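PDB 5H4R: beta-1,3-1,4-glucanase from Caldicellulosiruptor sp. F32, which hydrolyses mixed-linkage beta-1,3-1,4-glucans such as lichenan, as a family 5 glycoside hydrolase, and is captured here as a mutant bound to cellotetraose. Local coordinates for residues F254-D259 against I267-H272; Y306-L311 against V322-F327; N363-N368 against W382-I387. The protein carries 1 engineered substitution. All coordinates share one frame; numbering follows the deposited sequence.

Interaction 1: residues F254-D259 against I267-H272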
loop_
_atom_site.group_PDB
_atom_site.type_symbol
_atom_site.label_atom_id
_atom_site.label_comp_id
_atom_site.label_asym_id
_atom_site.label_seq_id
_atom_site.Cartn_x
_atom_site.Cartn_y
_atom_site.Cartn_z
ATOM N N PHE A 254 1.286 19.196 3.757
ATOM C CA PHE A 254 1.918 17.913 4.022
ATOM C C PHE A 254 3.400 18.135 4.290
ATOM O O PHE A 254 4.059 18.916 3.599
ATOM C CB PHE A 254 1.733 16.960 2.841
ATOM C CG PHE A 254 2.474 15.672 3.009
ATOM C CD1 PHE A 254 1.988 14.698 3.849
ATOM C CD2 PHE A 254 3.670 15.448 2.349
ATOM C CE1 PHE A 254 2.675 13.500 4.028
ATOM C CE2 PHE A 254 4.369 14.269 2.553
ATOM C CZ PHE A 254 3.882 13.307 3.386
ATOM N N LYS A 255 3.931 17.453 5.313
ATOM C CA LYS A 255 5.336 17.597 5.677
ATOM C C LYS A 255 6.027 16.249 5.640
ATOM O O LYS A 255 5.580 15.294 6.297
ATOM C CB LYS A 255 5.486 18.212 7.067
ATOM C CG LYS A 255 4.948 19.608 7.202
ATOM C CD LYS A 255 5.112 20.087 8.637
ATOM C CE LYS A 255 4.599 21.504 8.807
ATOM N NZ LYS A 255 4.594 21.911 10.239
ATOM N N ILE A 256 7.113 16.162 4.884
ATOM C CA ILE A 256 7.968 14.973 4.995
ATOM C C ILE A 256 8.656 15.007 6.352
ATOM O O ILE A 256 9.260 16.041 6.702
ATOM C CB ILE A 256 8.998 14.937 3.871
ATOM C CG1 ILE A 256 8.334 14.878 2.498
ATOM C CG2 ILE A 256 9.932 13.710 4.052
ATOM C CD1 ILE A 256 9.313 15.047 1.357
ATOM N N PRO A 257 8.589 13.938 7.150
ATOM C CA PRO A 257 9.244 13.954 8.462
ATOM C C PRO A 257 10.735 14.204 8.358
ATOM O O PRO A 257 11.397 13.751 7.423
ATOM C CB PRO A 257 8.985 12.547 9.022
ATOM C CG PRO A 257 7.942 11.975 8.216
ATOM C CD PRO A 257 7.879 12.679 6.894
ATOM N N LYS A 258 11.261 14.882 9.370
ATOM C CA LYS A 258 12.700 15.008 9.542
ATOM C C LYS A 258 13.267 13.645 9.899
ATOM O O LYS A 258 12.671 12.897 10.671
ATOM C CB LYS A 258 13.011 16.032 10.629
ATOM C CG LYS A 258 12.343 17.375 10.417
ATOM C CD LYS A 258 12.658 18.000 9.062
ATOM C CE LYS A 258 14.131 18.355 8.920
ATOM N NZ LYS A 258 14.406 19.038 7.621
ATOM N N ASP A 259 14.422 13.316 9.332
ATOM C CA ASP A 259 14.976 11.979 9.466
ATOM C C ASP A 259 16.380 12.088 10.027
ATOM O O ASP A 259 17.208 12.840 9.508
ATOM C CB ASP A 259 14.981 11.255 8.110
ATOM C CG ASP A 259 15.312 9.780 8.228
ATOM O OD1 ASP A 259 15.705 9.337 9.330
ATOM O OD2 ASP A 259 15.157 9.068 7.204
ATOM N N ILE A 267 13.079 8.460 3.059
ATOM C CA ILE A 267 11.634 8.516 3.261
ATOM C C ILE A 267 10.964 8.463 1.896
ATOM O O ILE A 267 11.267 9.280 1.016
ATOM C CB ILE A 267 11.199 9.780 4.028
ATOM C CG1 ILE A 267 11.932 9.920 5.372
ATOM C CG2 ILE A 267 9.686 9.774 4.217
ATOM C CD1 ILE A 267 11.744 8.799 6.294
ATOM N N ILE A 268 10.054 7.504 1.730
ATOM C CA ILE A 268 9.323 7.272 0.487
ATOM C C ILE A 268 7.897 7.761 0.687
ATOM O O ILE A 268 7.276 7.459 1.709
ATOM C CB ILE A 268 9.320 5.778 0.110
ATOM C CG1 ILE A 268 10.755 5.265 -0.116
ATOM C CG2 ILE A 268 8.452 5.535 -1.104
ATOM C CD1 ILE A 268 10.838 3.783 -0.333
ATOM N N ILE A 269 7.382 8.506 -0.282
ATOM C CA ILE A 269 5.989 8.950 -0.234
ATOM C C ILE A 269 5.099 7.794 -0.668
ATOM O O ILE A 269 5.335 7.191 -1.717
ATOM C CB ILE A 269 5.768 10.160 -1.148
ATOM C CG1 ILE A 269 6.706 11.311 -0.817
ATOM C CG2 ILE A 269 4.299 10.638 -1.078
ATOM C CD1 ILE A 269 6.649 11.784 0.584
ATOM N N SER A 270 4.098 7.479 0.143
ATOM C CA SER A 270 3.131 6.420 -0.116
ATOM C C SER A 270 1.824 7.017 -0.619
ATOM O O SER A 270 1.260 7.908 0.023
ATOM C CB SER A 270 2.853 5.622 1.162
ATOM O OG SER A 270 1.804 4.696 0.961
ATOM N N VAL A 271 1.329 6.507 -1.750
ATOM C CA VAL A 271 -0.001 6.879 -2.222
ATOM C C VAL A 271 -0.736 5.617 -2.667
ATOM O O VAL A 271 -0.132 4.627 -3.096
ATOM C CB VAL A 271 0.011 7.895 -3.389
ATOM C CG1 VAL A 271 0.806 9.124 -3.040
ATOM C CG2 VAL A 271 0.537 7.281 -4.640
ATOM N N HIS A 272 -2.059 5.688 -2.597
ATOM C CA HIS A 272 -2.956 4.691 -3.176
ATOM C C HIS A 272 -3.804 5.394 -4.219
ATOM O O HIS A 272 -4.205 6.541 -4.006
ATOM C CB HIS A 272 -3.867 4.074 -2.147
ATOM C CG HIS A 272 -3.134 3.363 -1.072
ATOM N ND1 HIS A 272 -3.755 2.849 0.039
ATOM C CD2 HIS A 272 -1.813 3.101 -0.931
ATOM C CE1 HIS A 272 -2.849 2.283 0.816
ATOM N NE2 HIS A 272 -1.662 2.413 0.246
#

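Interaction 2: residues Y306-L311 against V322-F327. With BGC (beta-D-glucopyranose), chain B.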
loop_
_atom_site.group_PDB
_atom_site.type_symbol
_atom_site.label_atom_id
_atom_site.label_comp_id
_atom_site.label_asym_id
_atom_site.label_seq_id
_atom_site.Cartn_x
_atom_site.Cartn_y
_atom_site.Cartn_z
ATOM N N TYR A 306 -2.926 12.446 -14.562
ATOM C CA TYR A 306 -2.935 13.682 -13.790
ATOM C C TYR A 306 -2.248 13.515 -12.445
ATOM O O TYR A 306 -1.385 14.319 -12.081
ATOM C CB TYR A 306 -4.348 14.198 -13.575
ATOM C CG TYR A 306 -4.316 15.591 -12.956
ATOM C CD1 TYR A 306 -3.778 16.652 -13.673
ATOM C CD2 TYR A 306 -4.778 15.838 -11.674
ATOM C CE1 TYR A 306 -3.698 17.912 -13.145
ATOM C CE2 TYR A 306 -4.714 17.133 -11.138
ATOM C CZ TYR A 306 -4.166 18.152 -11.881
ATOM O OH TYR A 306 -4.074 19.450 -11.385
ATOM N N PHE A 307 -2.654 12.518 -11.655
ATOM C CA PHE A 307 -2.048 12.441 -10.334
ATOM C C PHE A 307 -0.579 12.038 -10.439
ATOM O O PHE A 307 0.245 12.493 -9.644
ATOM C CB PHE A 307 -2.863 11.503 -9.407
ATOM C CG PHE A 307 -2.485 10.048 -9.492
ATOM C CD1 PHE A 307 -1.485 9.504 -8.677
ATOM C CD2 PHE A 307 -3.161 9.203 -10.337
ATOM C CE1 PHE A 307 -1.156 8.180 -8.763
ATOM C CE2 PHE A 307 -2.827 7.865 -10.424
ATOM C CZ PHE A 307 -1.827 7.349 -9.617
ATOM N N MET A 308 -0.223 11.225 -11.430
ATOM C CA MET A 308 1.169 10.825 -11.570
ATOM C C MET A 308 2.026 12.005 -11.999
ATOM O O MET A 308 3.157 12.175 -11.513
ATOM C CB MET A 308 1.271 9.671 -12.556
ATOM C CG MET A 308 0.620 8.399 -12.067
ATOM S SD MET A 308 1.056 7.057 -13.155
ATOM C CE MET A 308 0.207 5.709 -12.366
ATOM N N ASP A 309 1.496 12.851 -12.887
ATOM C CA ASP A 309 2.205 14.068 -13.259
ATOM C C ASP A 309 2.469 14.956 -12.050
ATOM O O ASP A 309 3.560 15.520 -11.907
ATOM C CB ASP A 309 1.409 14.864 -14.288
ATOM C CG ASP A 309 1.509 14.295 -15.692
ATOM O OD1 ASP A 309 2.472 13.542 -15.994
ATOM O OD2 ASP A 309 0.611 14.634 -16.505
ATOM N N LYS A 310 1.475 15.114 -11.170
ATOM C CA LYS A 310 1.666 16.007 -10.037
ATOM C C LYS A 310 2.683 15.436 -9.053
ATOM O O LYS A 310 3.478 16.188 -8.467
ATOM C CB LYS A 310 0.333 16.273 -9.331
ATOM C CG LYS A 310 -0.732 16.955 -10.195
ATOM C CD LYS A 310 -0.361 18.337 -10.595
ATOM C CE LYS A 310 0.199 18.436 -12.021
ATOM N NZ LYS A 310 0.425 19.878 -12.431
ATOM N N LEU A 311 2.663 14.110 -8.857
ATOM C CA LEU A 311 3.636 13.450 -7.987
ATOM C C LEU A 311 5.042 13.514 -8.573
ATOM O O LEU A 311 6.022 13.698 -7.834
ATOM C CB LEU A 311 3.225 12.001 -7.743
ATOM C CG LEU A 311 1.988 11.768 -6.882
ATOM C CD1 LEU A 311 1.657 10.300 -6.832
ATOM C CD2 LEU A 311 2.154 12.311 -5.462
ATOM N N VAL A 322 8.708 7.888 -4.577
ATOM C CA VAL A 322 7.265 7.686 -4.470
ATOM C C VAL A 322 6.933 6.248 -4.848
ATOM O O VAL A 322 7.394 5.761 -5.886
ATOM C CB VAL A 322 6.511 8.641 -5.414
ATOM C CG1 VAL A 322 5.034 8.341 -5.396
ATOM C CG2 VAL A 322 6.803 10.110 -5.090
ATOM N N VAL A 323 6.106 5.581 -4.031
ATOM C CA VAL A 323 5.608 4.243 -4.327
ATOM C C VAL A 323 4.085 4.271 -4.253
ATOM O O VAL A 323 3.518 4.790 -3.284
ATOM C CB VAL A 323 6.195 3.198 -3.362
ATOM C CG1 VAL A 323 5.461 1.860 -3.439
ATOM C CG2 VAL A 323 7.676 2.998 -3.645
ATOM N N ILE A 324 3.431 3.710 -5.269
ATOM C CA ILE A 324 1.990 3.503 -5.254
ATOM C C ILE A 324 1.772 2.136 -4.611
ATOM O O ILE A 324 1.969 1.094 -5.228
ATOM C CB ILE A 324 1.390 3.610 -6.661
ATOM C CG1 ILE A 324 1.526 5.034 -7.187
ATOM C CG2 ILE A 324 -0.052 3.135 -6.678
ATOM C CD1 ILE A 324 1.201 5.165 -8.649
ATOM N N GLY A 325 1.437 2.141 -3.318
ATOM C CA GLY A 325 1.360 0.907 -2.573
ATOM C C GLY A 325 0.137 0.068 -2.874
ATOM O O GLY A 325 0.114 -1.113 -2.524
ATOM N N GLU A 326 -0.896 0.678 -3.452
ATOM C CA GLU A 326 -2.104 -0.049 -3.862
ATOM C C GLU A 326 -2.695 0.593 -5.105
ATOM O O GLU A 326 -2.894 1.813 -5.141
ATOM C CB GLU A 326 -3.199 -0.063 -2.783
ATOM C CG GLU A 326 -2.875 -0.785 -1.507
ATOM C CD GLU A 326 -4.007 -0.731 -0.493
ATOM O OE1 GLU A 326 -5.179 -0.508 -0.907
ATOM O OE2 GLU A 326 -3.733 -0.911 0.724
ATOM N N PHE A 327 -2.976 -0.251 -6.094
ATOM C CA PHE A 327 -3.870 0.053 -7.190
ATOM C C PHE A 327 -4.459 -1.261 -7.666
ATOM O O PHE A 327 -4.045 -2.351 -7.254
ATOM C CB PHE A 327 -3.163 0.774 -8.360
ATOM C CG PHE A 327 -2.451 -0.144 -9.301
ATOM C CD1 PHE A 327 -1.315 -0.847 -8.887
ATOM C CD2 PHE A 327 -2.872 -0.310 -10.617
ATOM C CE1 PHE A 327 -0.650 -1.697 -9.750
ATOM C CE2 PHE A 327 -2.189 -1.158 -11.471
ATOM C CZ PHE A 327 -1.081 -1.846 -11.032
HETATM C C2 BGC B . -7.501 -0.346 1.504
HETATM C C3 BGC B . -7.660 -1.840 1.287
HETATM C C4 BGC B . -8.933 -2.043 0.484
HETATM C C5 BGC B . -8.597 -1.552 -0.922
HETATM C C6 BGC B . -9.789 -1.677 -1.879
HETATM C C1 BGC B . -7.989 0.510 0.321
HETATM O O2 BGC B . -6.134 -0.048 1.854
HETATM O O3 BGC B . -7.750 -2.447 2.572
HETATM O O4 BGC B . -9.225 -3.437 0.455
HETATM O O5 BGC B . -8.143 -0.198 -0.910
HETATM O O6 BGC B . -10.989 -1.090 -1.366
#

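Interaction 3: residues N363-N368 against W382-I387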
loop_
_atom_site.group_PDB
_atom_site.type_symbol
_atom_site.label_atom_id
_atom_site.label_comp_id
_atom_site.label_asym_id
_atom_site.label_seq_id
_atom_site.Cartn_x
_atom_site.Cartn_y
_atom_site.Cartn_z
ATOM N N ASN A 363 -7.566 -12.035 -3.212
ATOM C CA ASN A 363 -8.036 -13.402 -3.415
ATOM C C ASN A 363 -9.555 -13.486 -3.597
ATOM O O ASN A 363 -10.152 -14.528 -3.316
ATOM C CB ASN A 363 -7.625 -14.322 -2.258
ATOM C CG ASN A 363 -7.623 -15.796 -2.644
ATOM O OD1 ASN A 363 -7.277 -16.135 -3.770
ATOM N ND2 ASN A 363 -8.002 -16.678 -1.708
ATOM N N ALA A 364 -10.184 -12.406 -4.057
ATOM C CA ALA A 364 -11.626 -12.377 -4.277
ATOM C C ALA A 364 -11.909 -12.355 -5.776
ATOM O O ALA A 364 -11.417 -11.476 -6.490
ATOM C CB ALA A 364 -12.269 -11.159 -3.604
ATOM N N PHE A 365 -12.741 -13.302 -6.238
ATOM C CA PHE A 365 -12.970 -13.497 -7.666
ATOM C C PHE A 365 -14.436 -13.437 -8.085
ATOM O O PHE A 365 -14.733 -13.063 -9.223
ATOM C CB PHE A 365 -12.386 -14.852 -8.101
ATOM C CG PHE A 365 -10.893 -14.911 -7.958
ATOM C CD1 PHE A 365 -10.074 -14.391 -8.942
ATOM C CD2 PHE A 365 -10.313 -15.455 -6.822
ATOM C CE1 PHE A 365 -8.701 -14.407 -8.805
ATOM C CE2 PHE A 365 -8.933 -15.457 -6.677
ATOM C CZ PHE A 365 -8.139 -14.936 -7.664
ATOM N N TYR A 366 -15.337 -13.829 -7.203
ATOM C CA TYR A 366 -16.755 -13.830 -7.525
ATOM C C TYR A 366 -17.566 -13.441 -6.294
ATOM O O TYR A 366 -17.094 -13.517 -5.158
ATOM C CB TYR A 366 -17.178 -15.190 -8.060
ATOM C CG TYR A 366 -16.962 -16.342 -7.130
ATOM C CD1 TYR A 366 -17.876 -16.630 -6.131
ATOM C CD2 TYR A 366 -15.851 -17.164 -7.258
ATOM C CE1 TYR A 366 -17.691 -17.692 -5.284
ATOM C CE2 TYR A 366 -15.653 -18.226 -6.424
ATOM C CZ TYR A 366 -16.584 -18.496 -5.424
ATOM O OH TYR A 366 -16.426 -19.565 -4.564
ATOM N N GLY A 367 -18.805 -13.024 -6.542
ATOM C CA GLY A 367 -19.681 -12.535 -5.491
ATOM C C GLY A 367 -19.745 -11.016 -5.472
ATOM O O GLY A 367 -19.159 -10.314 -6.307
ATOM N N ASN A 368 -20.462 -10.511 -4.471
ATOM C CA ASN A 368 -20.761 -9.087 -4.376
ATOM C C ASN A 368 -19.624 -8.270 -3.792
ATOM O O ASN A 368 -19.795 -7.062 -3.600
ATOM C CB ASN A 368 -21.995 -8.873 -3.504
ATOM C CG ASN A 368 -23.246 -9.407 -4.133
ATOM O OD1 ASN A 368 -23.457 -9.260 -5.336
ATOM N ND2 ASN A 368 -24.085 -10.044 -3.328
ATOM N N TRP A 382 -2.896 -18.792 -11.633
ATOM C CA TRP A 382 -3.275 -17.421 -11.946
ATOM C C TRP A 382 -4.598 -17.446 -12.708
ATOM O O TRP A 382 -4.708 -18.075 -13.773
ATOM C CB TRP A 382 -2.181 -16.711 -12.755
ATOM C CG TRP A 382 -0.927 -16.541 -11.970
ATOM C CD1 TRP A 382 0.151 -17.366 -11.986
ATOM C CD2 TRP A 382 -0.645 -15.518 -10.997
ATOM N NE1 TRP A 382 1.106 -16.921 -11.101
ATOM C CE2 TRP A 382 0.640 -15.782 -10.488
ATOM C CE3 TRP A 382 -1.342 -14.396 -10.533
ATOM C CZ2 TRP A 382 1.246 -14.976 -9.525
ATOM C CZ3 TRP A 382 -0.730 -13.588 -9.570
ATOM C CH2 TRP A 382 0.539 -13.896 -9.069
ATOM N N VAL A 383 -5.603 -16.766 -12.161
ATOM C CA VAL A 383 -6.901 -16.682 -12.831
ATOM C C VAL A 383 -6.839 -15.715 -14.007
ATOM O O VAL A 383 -7.484 -15.936 -15.045
ATOM C CB VAL A 383 -7.970 -16.265 -11.811
ATOM C CG1 VAL A 383 -9.314 -16.094 -12.500
ATOM C CG2 VAL A 383 -8.082 -17.316 -10.729
ATOM N N TYR A 384 -6.058 -14.644 -13.853
ATOM C CA TYR A 384 -5.943 -13.578 -14.843
ATOM C C TYR A 384 -4.475 -13.388 -15.202
ATOM O O TYR A 384 -3.882 -12.345 -14.929
ATOM C CB TYR A 384 -6.547 -12.285 -14.302
ATOM C CG TYR A 384 -8.010 -12.424 -14.017
ATOM C CD1 TYR A 384 -8.899 -12.608 -15.056
ATOM C CD2 TYR A 384 -8.512 -12.358 -12.715
ATOM C CE1 TYR A 384 -10.235 -12.753 -14.825
ATOM C CE2 TYR A 384 -9.860 -12.512 -12.463
ATOM C CZ TYR A 384 -10.724 -12.693 -13.519
ATOM O OH TYR A 384 -12.083 -12.843 -13.344
ATOM N N PRO A 385 -3.847 -14.402 -15.791
ATOM C CA PRO A 385 -2.440 -14.244 -16.195
ATOM C C PRO A 385 -2.242 -13.112 -17.192
ATOM O O PRO A 385 -1.142 -12.542 -17.270
ATOM C CB PRO A 385 -2.098 -15.607 -16.799
ATOM C CG PRO A 385 -3.412 -16.170 -17.245
ATOM C CD PRO A 385 -4.432 -15.667 -16.243
ATOM N N GLU A 386 -3.280 -12.761 -17.950
ATOM C CA GLU A 386 -3.170 -11.672 -18.916
ATOM C C GLU A 386 -2.911 -10.336 -18.230
ATOM O O GLU A 386 -2.196 -9.482 -18.769
ATOM C CB GLU A 386 -4.431 -11.590 -19.753
ATOM C CG GLU A 386 -4.757 -12.897 -20.509
ATOM C CD GLU A 386 -5.643 -13.888 -19.744
ATOM O OE1 GLU A 386 -5.923 -13.716 -18.530
ATOM O OE2 GLU A 386 -6.065 -14.865 -20.410
ATOM N N ILE A 387 -3.535 -10.110 -17.070
ATOM C CA ILE A 387 -3.305 -8.878 -16.324
ATOM C C ILE A 387 -1.881 -8.865 -15.798
ATOM O O ILE A 387 -1.189 -7.847 -15.856
ATOM C CB ILE A 387 -4.337 -8.726 -15.188
ATOM C CG1 ILE A 387 -5.757 -8.559 -15.752
ATOM C CG2 ILE A 387 -3.984 -7.557 -14.284
ATOM C CD1 ILE A 387 -6.890 -8.468 -14.708
HETATM O O HOH W 1 -12.854 -12.112 -10.903
#

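Interaction 1: residues F254-D259 against I267-H272
Ile267 and Ile269 on one side and Ile256 on the other carry most of the buried surface of this contact, in which a loop of the (beta/alpha)8 barrel, the TIM-barrel fold of family 5 glycoside hydrolases, folds back over the sixth barrel strand, 267-272. Ile267 points toward the loop and Ile268 away from it, while Ile269 reaches it only with the end of its side chain. Branched isoleucines suit a strand and offer two arms each, and Ile256 uses both of its own. Its CG2 lies 3.9 Å from CG2 of Ile267, the two side chains lying alongside and running opposite ways. Its CG1 rests 4.0 Å from CD1 of Ile269, whose side chain is roughly perpendicular to its own. That same methyl also meets the Phe254 ring, CE2 to CD1 3.9 Å, approaching it obliquely. In Ile269 the first two torsions act together (chi1 and chi2 both -56°) and bring CD1 up to both Phe254 and Ile256. Pro257, rigid and apolar, adds its CD to CG2 of Ile267 at 4.3 Å; its ring also packs on helix 205-226. Asp259 closes the far end as the polar member, its carboxylate salt-bridged to Arg226 at the end of that helix. The oxygen engaged by Arg226, OD2, also lies over the end of Ile267, 3.5 Å from CD1.

Interaction 2: residues Y306-L311 against V322-F327
Residues 306-311 of helix 298-316 pack over strand 322-327 with Leu311 above Val322 and Met308 nearest Ile324; the axes of these two short segments approach to 11.0 Å and their directions lie 150° from parallel, so nearly antiparallel. Ile324 takes most of the packing through one methyl. Its CD1 meets the edge of the Phe307 ring near the ring plane, 3.8 Å from CE1, and the thioether methyl CE of Met308, on a side chain roughly perpendicular to the isoleucine, comes within 3.9 Å of it. An extended, flexible methionine suits this reach; its CG also covers one face of the Phe307 ring. Farther along, CD1 of Leu311 lies 4.2 Å from CG1 of Val322. This apolar layer joins an outer helix to the seventh strand of the TIM barrel. The strand's far end enters the glycan pocket: Glu326, extended beyond CG (chi2 179°), accepts a hydrogen bond from O2 of the bound glucose at OE2, 2.8 Å. With an alanine in place of Glu326, that hydroxyl would probably lose this acceptor and Arg98 its salt-bridge mate, OE2. OE1 is hydrogen-bonded to Tyr274 OH, and this end of strand seven is where family 5 enzymes carry their nucleophile.

Interaction 3: residues N363-N368 against W382-I387
Phe365 lays one corner of its ring obliquely against Val383, and there the contact is tight: CE1 is 3.5 Å from CG2 and 3.6 Å from CB of the valine. A compact, branched valine fits this place because CB and both methyls can share the aromatic corner, CG1 lying 4.0 Å from CD1 of Phe365. The first torsion of Phe365 (chi1 -65°) sets CG beside the backbone N and directs the ring toward Val383 and Tyr384. Tyr384 packs less closely. Its CE2 sits near the plane of the Phe365 ring, at the edge, 4.0 Å from CD1, the two side chains lying alongside with their ends pointing opposite ways, while CG1 of Val383 covers one face of the tyrosine.

The other side is looser and wet. Instead of touching directly, the tyrosine hydroxyl and the loop backbone share a water, which donates to the carbonyl O of Phe365 at 2.7 Å and is hydrogen-bonded to Tyr384 OH, also at 2.7 Å, in the plane of the phenol ring. A tyrosine therefore serves twice, with carbon towards Phe365 and oxygen towards the solvent bridge. All three touching residues remain partly exposed.

The loop 363-368 follows the eighth barrel strand, 356-361. Val383 comes just after the small hairpin of strands 375-376 and 381-382, and Tyr384 is the N-cap residue of helix 385-395, packing on Leu336 and making a cation-pi contact with Arg339 of helix 336-352.

In the fold
Interactions 1 and 2 sit on neighbouring strands of the barrel, their centres about 13 Å apart. Probable hydrogen bonds join them, Ile269 O to Val323 N and Val271 O to Gly325 N, each 2.9 Å. At the pocket end His272 CE1 packs 3.3 Å from Glu326 OE2, and His272 also hydrogen-bonds the engineered Gln188, so the strand of interaction 1 contributes to the surroundings of the sugar that interaction 2 touches directly. Interaction 3 stands apart at the surface, its centre about 24 Å from that of interaction 2 and about 32 Å from that of interaction 1. Even so, its loop follows Trp360 and Asn362 of the pocket, and the Phe365 side chain is about 11 Å from a bound glucose.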